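Local coordinates for protein 2-Keto-3-deoxy-(6-phospho-)gluconate aldolase (Thermoproteus tenax, PDB 2R91) that belongs to the dihydrodipicolinate synthetase family of aldolases and folds as a TIM barrel, with four protein chains in its assembly, at residues A91-S96 against S122-L127; Q109-F114 against K144-I149. All coordinates share one frame; numbering follows the deposited sequence.

Interaction 1: A91-S96 against S122-L127; sequences AEAVAS and SIPVFL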
loop_
_atom_site.group_PDB
_atom_site.type_symbol
_atom_site.label_atom_id
_atom_site.label_comp_id
_atom_site.label_asym_id
_atom_site.label_seq_id
_atom_site.Cartn_x
_atom_site.Cartn_y
_atom_site.Cartn_z
ATOM N N ALA A 91 17.504 26.681 21.013
ATOM C CA ALA A 91 16.364 26.133 20.263
ATOM C C ALA A 91 15.188 26.078 21.196
ATOM O O ALA A 91 15.327 25.686 22.363
ATOM C CB ALA A 91 16.675 24.710 19.760
ATOM N N GLU A 92 14.003 26.394 20.700
ATOM C CA GLU A 92 12.863 26.373 21.581
ATOM C C GLU A 92 12.330 24.947 21.764
ATOM O O GLU A 92 11.651 24.634 22.747
ATOM C CB GLU A 92 11.804 27.390 21.124
ATOM C CG GLU A 92 10.853 26.936 20.079
ATOM C CD GLU A 92 9.739 27.985 19.822
ATOM O OE1 GLU A 92 9.992 29.211 19.939
ATOM O OE2 GLU A 92 8.621 27.551 19.481
ATOM N N ALA A 93 12.679 24.063 20.835
ATOM C CA ALA A 93 12.260 22.669 20.926
ATOM C C ALA A 93 13.180 21.825 20.046
ATOM O O ALA A 93 13.876 22.363 19.196
ATOM C CB ALA A 93 10.777 22.503 20.462
ATOM N N VAL A 94 13.184 20.516 20.249
ATOM C CA VAL A 94 13.791 19.624 19.244
ATOM C C VAL A 94 12.703 18.699 18.712
ATOM O O VAL A 94 11.708 18.479 19.393
ATOM C CB VAL A 94 14.927 18.758 19.827
ATOM C CG1 VAL A 94 16.149 19.666 20.199
ATOM C CG2 VAL A 94 14.439 17.974 21.038
ATOM N N ALA A 95 12.895 18.160 17.505
ATOM C CA ALA A 95 11.939 17.218 16.931
ATOM C C ALA A 95 12.705 16.007 16.455
ATOM O O ALA A 95 13.899 16.105 16.179
ATOM C CB ALA A 95 11.186 17.858 15.759
ATOM N N SER A 96 12.032 14.872 16.330
ATOM C CA SER A 96 12.650 13.718 15.671
ATOM C C SER A 96 11.658 12.914 14.845
ATOM O O SER A 96 10.532 12.647 15.284
ATOM C CB SER A 96 13.350 12.760 16.683
ATOM O OG SER A 96 14.096 11.781 15.968
ATOM N N SER A 122 15.497 19.399 28.514
ATOM C CA SER A 122 14.399 20.014 29.247
ATOM C C SER A 122 13.396 20.671 28.318
ATOM O O SER A 122 12.214 20.761 28.656
ATOM C CB SER A 122 14.948 21.076 30.214
ATOM O OG SER A 122 15.858 20.446 31.096
ATOM N N ILE A 123 13.864 21.165 27.172
ATOM C CA ILE A 123 12.956 21.784 26.203
ATOM C C ILE A 123 12.014 20.702 25.618
ATOM O O ILE A 123 12.314 19.517 25.694
ATOM C CB ILE A 123 13.726 22.547 25.097
ATOM C CG1 ILE A 123 14.713 21.617 24.355
ATOM C CG2 ILE A 123 14.452 23.763 25.685
ATOM C CD1 ILE A 123 15.353 22.288 23.135
ATOM N N PRO A 124 10.859 21.111 25.063
ATOM C CA PRO A 124 9.873 20.178 24.501
ATOM C C PRO A 124 10.463 19.321 23.369
ATOM O O PRO A 124 11.253 19.818 22.557
ATOM C CB PRO A 124 8.802 21.104 23.920
ATOM C CG PRO A 124 8.952 22.390 24.685
ATOM C CD PRO A 124 10.431 22.515 24.931
ATOM N N VAL A 125 10.105 18.049 23.360
ATOM C CA VAL A 125 10.436 17.154 22.259
ATOM C C VAL A 125 9.183 16.937 21.384
ATOM O O VAL A 125 8.117 16.584 21.901
ATOM C CB VAL A 125 10.949 15.797 22.792
ATOM C CG1 VAL A 125 11.080 14.761 21.657
ATOM C CG2 VAL A 125 12.305 15.993 23.517
ATOM N N PHE A 126 9.325 17.174 20.077
ATOM C CA PHE A 126 8.227 16.998 19.096
ATOM C C PHE A 126 8.385 15.694 18.368
ATOM O O PHE A 126 9.515 15.308 17.989
ATOM C CB PHE A 126 8.271 18.100 18.023
ATOM C CG PHE A 126 7.674 19.423 18.446
ATOM C CD1 PHE A 126 7.898 19.948 19.711
ATOM C CD2 PHE A 126 6.901 20.144 17.561
ATOM C CE1 PHE A 126 7.344 21.178 20.081
ATOM C CE2 PHE A 126 6.347 21.385 17.926
ATOM C CZ PHE A 126 6.575 21.898 19.161
ATOM N N LEU A 127 7.272 15.012 18.128
ATOM C CA LEU A 127 7.277 13.936 17.161
ATOM C C LEU A 127 7.188 14.553 15.761
ATOM O O LEU A 127 6.348 15.415 15.508
ATOM C CB LEU A 127 6.118 12.970 17.433
ATOM C CG LEU A 127 5.736 12.047 16.261
ATOM C CD1 LEU A 127 6.782 10.973 15.942
ATOM C CD2 LEU A 127 4.335 11.437 16.515
#
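Phe126 is held by its backbone on both sides of its CA: its N gives a hydrogen bond to Val94 O at 2.8 Å, and its O takes Ser96 N at 3.0 Å. Two residues earlier, Pro124 O receives Val94 N at 3.1 Å. Two CA-H...O contacts, from Val125 to Val94 O and from Ala95 to Phe126 O, add to this closeness. The pairs Val94-Val125, Ala95-Phe126 and Ser96-Leu127 are thus in parallel register, as neighbouring strands of the eight-stranded TIM barrel joined through helix 107-120 in a beta-alpha-beta unit. On the face with Ala95, the CB atoms of Ala95 and Phe126 meet at 3.7 Å, and with chi1 at -80° the phenyl ring swings back beside the backbone N, where CE1 reaches Ala93 CB at 3.7 Å; Ile68 of the adjacent strand packs there too. On the helix-covered face, Val94 CG2 meets Val125 CG2.

Toward the start of the strands, before the backbone bonds begin, the contact rests on van der Waals packing and is partly exposed. Ile123 turns CD1 up to Ala91 O, 3.5 Å away, and crosses Val94 at about a right angle, CD1 to CG1 4.0 Å. Pro124 lays CD on Glu92 O at 3.3 Å, while the Glu92 carboxylate forms a salt bridge with Arg66.

Interaction 2: Q109-F114 against K144-I149; sequences QIAKYF and KELGCI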
loop_
_atom_site.group_PDB
_atom_site.type_symbol
_atom_site.label_atom_id
_atom_site.label_comp_id
_atom_site.label_asym_id
_atom_site.label_seq_id
_atom_site.Cartn_x
_atom_site.Cartn_y
_atom_site.Cartn_z
ATOM N N GLN A 109 11.550 -0.787 20.701
ATOM C CA GLN A 109 12.682 -0.013 20.172
ATOM C C GLN A 109 12.316 1.435 19.860
ATOM O O GLN A 109 13.058 2.369 20.204
ATOM C CB GLN A 109 13.292 -0.708 18.956
ATOM C CG GLN A 109 14.043 -2.015 19.321
ATOM C CD GLN A 109 14.409 -2.814 18.086
ATOM O OE1 GLN A 109 13.618 -2.897 17.141
ATOM N NE2 GLN A 109 15.599 -3.447 18.097
ATOM N N ILE A 110 11.173 1.624 19.201
ATOM C CA ILE A 110 10.698 2.981 18.889
ATOM C C ILE A 110 10.477 3.792 20.174
ATOM O O ILE A 110 10.829 4.962 20.248
ATOM C CB ILE A 110 9.354 2.969 18.084
ATOM C CG1 ILE A 110 9.443 2.111 16.818
ATOM C CG2 ILE A 110 8.918 4.398 17.745
ATOM C CD1 ILE A 110 10.638 2.432 16.022
ATOM N N ALA A 111 9.858 3.177 21.166
ATOM C CA ALA A 111 9.543 3.878 22.421
ATOM C C ALA A 111 10.791 4.277 23.169
ATOM O O ALA A 111 10.859 5.371 23.690
ATOM C CB ALA A 111 8.654 2.998 23.333
ATOM N N LYS A 112 11.762 3.367 23.256
ATOM C CA LYS A 112 13.023 3.652 23.939
ATOM C C LYS A 112 13.719 4.829 23.284
ATOM O O LYS A 112 14.202 5.723 23.980
ATOM C CB LYS A 112 13.969 2.421 23.930
ATOM C CG LYS A 112 15.311 2.693 24.635
ATOM C CD LYS A 112 16.106 1.414 24.876
ATOM C CE LYS A 112 17.497 1.695 25.489
ATOM N NZ LYS A 112 17.426 2.526 26.724
ATOM N N TYR A 113 13.775 4.826 21.951
ATOM C CA TYR A 113 14.336 5.956 21.198
ATOM C C TYR A 113 13.773 7.309 21.634
ATOM O O TYR A 113 14.520 8.231 21.988
ATOM C CB TYR A 113 14.096 5.784 19.687
ATOM C CG TYR A 113 14.639 6.964 18.886
ATOM C CD1 TYR A 113 16.030 7.114 18.683
ATOM C CD2 TYR A 113 13.775 7.948 18.359
ATOM C CE1 TYR A 113 16.552 8.192 17.965
ATOM C CE2 TYR A 113 14.266 9.003 17.644
ATOM C CZ TYR A 113 15.662 9.137 17.445
ATOM O OH TYR A 113 16.159 10.200 16.724
ATOM N N PHE A 114 12.449 7.447 21.570
ATOM C CA PHE A 114 11.816 8.714 21.964
ATOM C C PHE A 114 11.963 8.999 23.443
ATOM O O PHE A 114 12.233 10.115 23.808
ATOM C CB PHE A 114 10.327 8.784 21.523
ATOM C CG PHE A 114 10.161 9.066 20.039
ATOM C CD1 PHE A 114 10.318 10.346 19.547
ATOM C CD2 PHE A 114 9.838 8.048 19.157
ATOM C CE1 PHE A 114 10.187 10.634 18.184
ATOM C CE2 PHE A 114 9.709 8.312 17.795
ATOM C CZ PHE A 114 9.879 9.626 17.307
ATOM N N LYS A 144 0.750 9.349 22.417
ATOM C CA LYS A 144 0.320 9.494 23.807
ATOM C C LYS A 144 0.979 8.441 24.696
ATOM O O LYS A 144 1.444 8.766 25.797
ATOM C CB LYS A 144 -1.213 9.378 23.934
ATOM C CG LYS A 144 -1.719 9.566 25.377
ATOM C CD LYS A 144 -3.226 9.335 25.508
ATOM C CE LYS A 144 -3.713 9.650 26.950
ATOM N NZ LYS A 144 -5.138 9.212 27.139
ATOM N N GLU A 145 1.005 7.200 24.202
ATOM C CA GLU A 145 1.629 6.027 24.872
ATOM C C GLU A 145 3.123 6.234 25.171
ATOM O O GLU A 145 3.665 5.587 26.082
ATOM C CB GLU A 145 1.406 4.703 24.069
ATOM C CG GLU A 145 -0.026 4.046 24.219
ATOM C CD GLU A 145 -0.485 2.987 23.117
ATOM O OE1 GLU A 145 -0.108 3.042 21.900
ATOM O OE2 GLU A 145 -1.300 2.099 23.476
ATOM N N LEU A 146 3.790 7.131 24.433
ATOM C CA LEU A 146 5.208 7.430 24.690
ATOM C C LEU A 146 5.379 8.202 25.980
ATOM O O LEU A 146 6.393 8.056 26.672
ATOM C CB LEU A 146 5.852 8.218 23.545
ATOM C CG LEU A 146 5.967 7.513 22.206
ATOM C CD1 LEU A 146 6.492 8.497 21.140
ATOM C CD2 LEU A 146 6.880 6.273 22.319
ATOM N N GLY A 147 4.394 9.036 26.294
ATOM C CA GLY A 147 4.348 9.742 27.580
ATOM C C GLY A 147 5.167 11.019 27.767
ATOM O O GLY A 147 5.294 11.502 28.898
ATOM N N CYS A 148 5.747 11.568 26.700
ATOM C CA CYS A 148 6.614 12.741 26.854
ATOM C C CYS A 148 6.604 13.707 25.649
ATOM O O CYS A 148 7.367 14.681 25.599
ATOM C CB CYS A 148 8.054 12.309 27.169
ATOM S SG CYS A 148 8.853 11.412 25.818
ATOM N N ILE A 149 5.736 13.441 24.689
ATOM C CA ILE A 149 5.693 14.234 23.464
ATOM C C ILE A 149 4.908 15.503 23.746
ATOM O O ILE A 149 3.815 15.429 24.289
ATOM C CB ILE A 149 5.009 13.412 22.333
ATOM C CG1 ILE A 149 5.829 12.138 21.991
ATOM C CG2 ILE A 149 4.782 14.262 21.095
ATOM C CD1 ILE A 149 7.276 12.408 21.605
#
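Leu146 O accepts a hydrogen bond from NE of Arg115, the residue that follows Phe114 in helix 107-120, and NH2 of the same guanidinium makes a weak bond to Glu145 O. The arginine thus reaches across to carbonyls at Glu145 and Leu146, just before Gly147 leaves helical geometry with a positive phi of 82°. Between the two segments themselves the contact is apolar; Leu146 and Phe114 carry it about equally, and Leu146 divides its two methyls between Ala111 and Phe114. CD2 sits against Ala111, 3.6 Å from CA and 3.9 Å from CB. CD1 lies against the root of the Phe114 side chain, 3.9 Å from CB and about as far from CG, with the ring oblique to it. With CG beside the backbone N and CD1 anti to CA (chi2 174°), the two methyls of Leu146 spread to these two residues. In the TIM barrel these two helices are neighbours in the outer layer; the contact joins them within that layer, and Phe114 and Ile149 extend it to Leu127 of strand 125-129. Phe114 is turned inward, with chi1 -76° folding its ring back beside the backbone N; Tyr113 CD2 stands 4.0 Å above one ring face, over its centre, and Ile110 CG2 comes to the edge. Ile149 CD1 approaches Phe114 CD1 obliquely at 4.2 Å. Beside this cluster Cys148 SG passes 4.1 Å from Phe114 O on its way to a disulfide with Cys118, one turn further along helix 107-120. Elsewhere on that helix, a second subunit takes over: its Tyr263 offers a backbone O to Gln109 NE2 and its ring to Lys112 in a cation-pi contact.

Overall arrangement
From the N terminus the chain first enters 91-96, then helix segment 109-114, then 122-127 and finally 144-149, so the two contacts cross rather than nest. Interaction 1 closes the loop through helix 107-120 by bringing strand 125-129 beside strand 93-96. Interaction 2 starts within that loop and closes a second one, which runs through strand 125-129 to helix 140-146 and on to the next barrel strand. Their centres are 13 Å apart, yet they touch: Ser96 OG and Tyr113 OH probably share a hydrogen bond, and the Phe114 ring packs on Leu127. Together they tie barrel wall to helical layer.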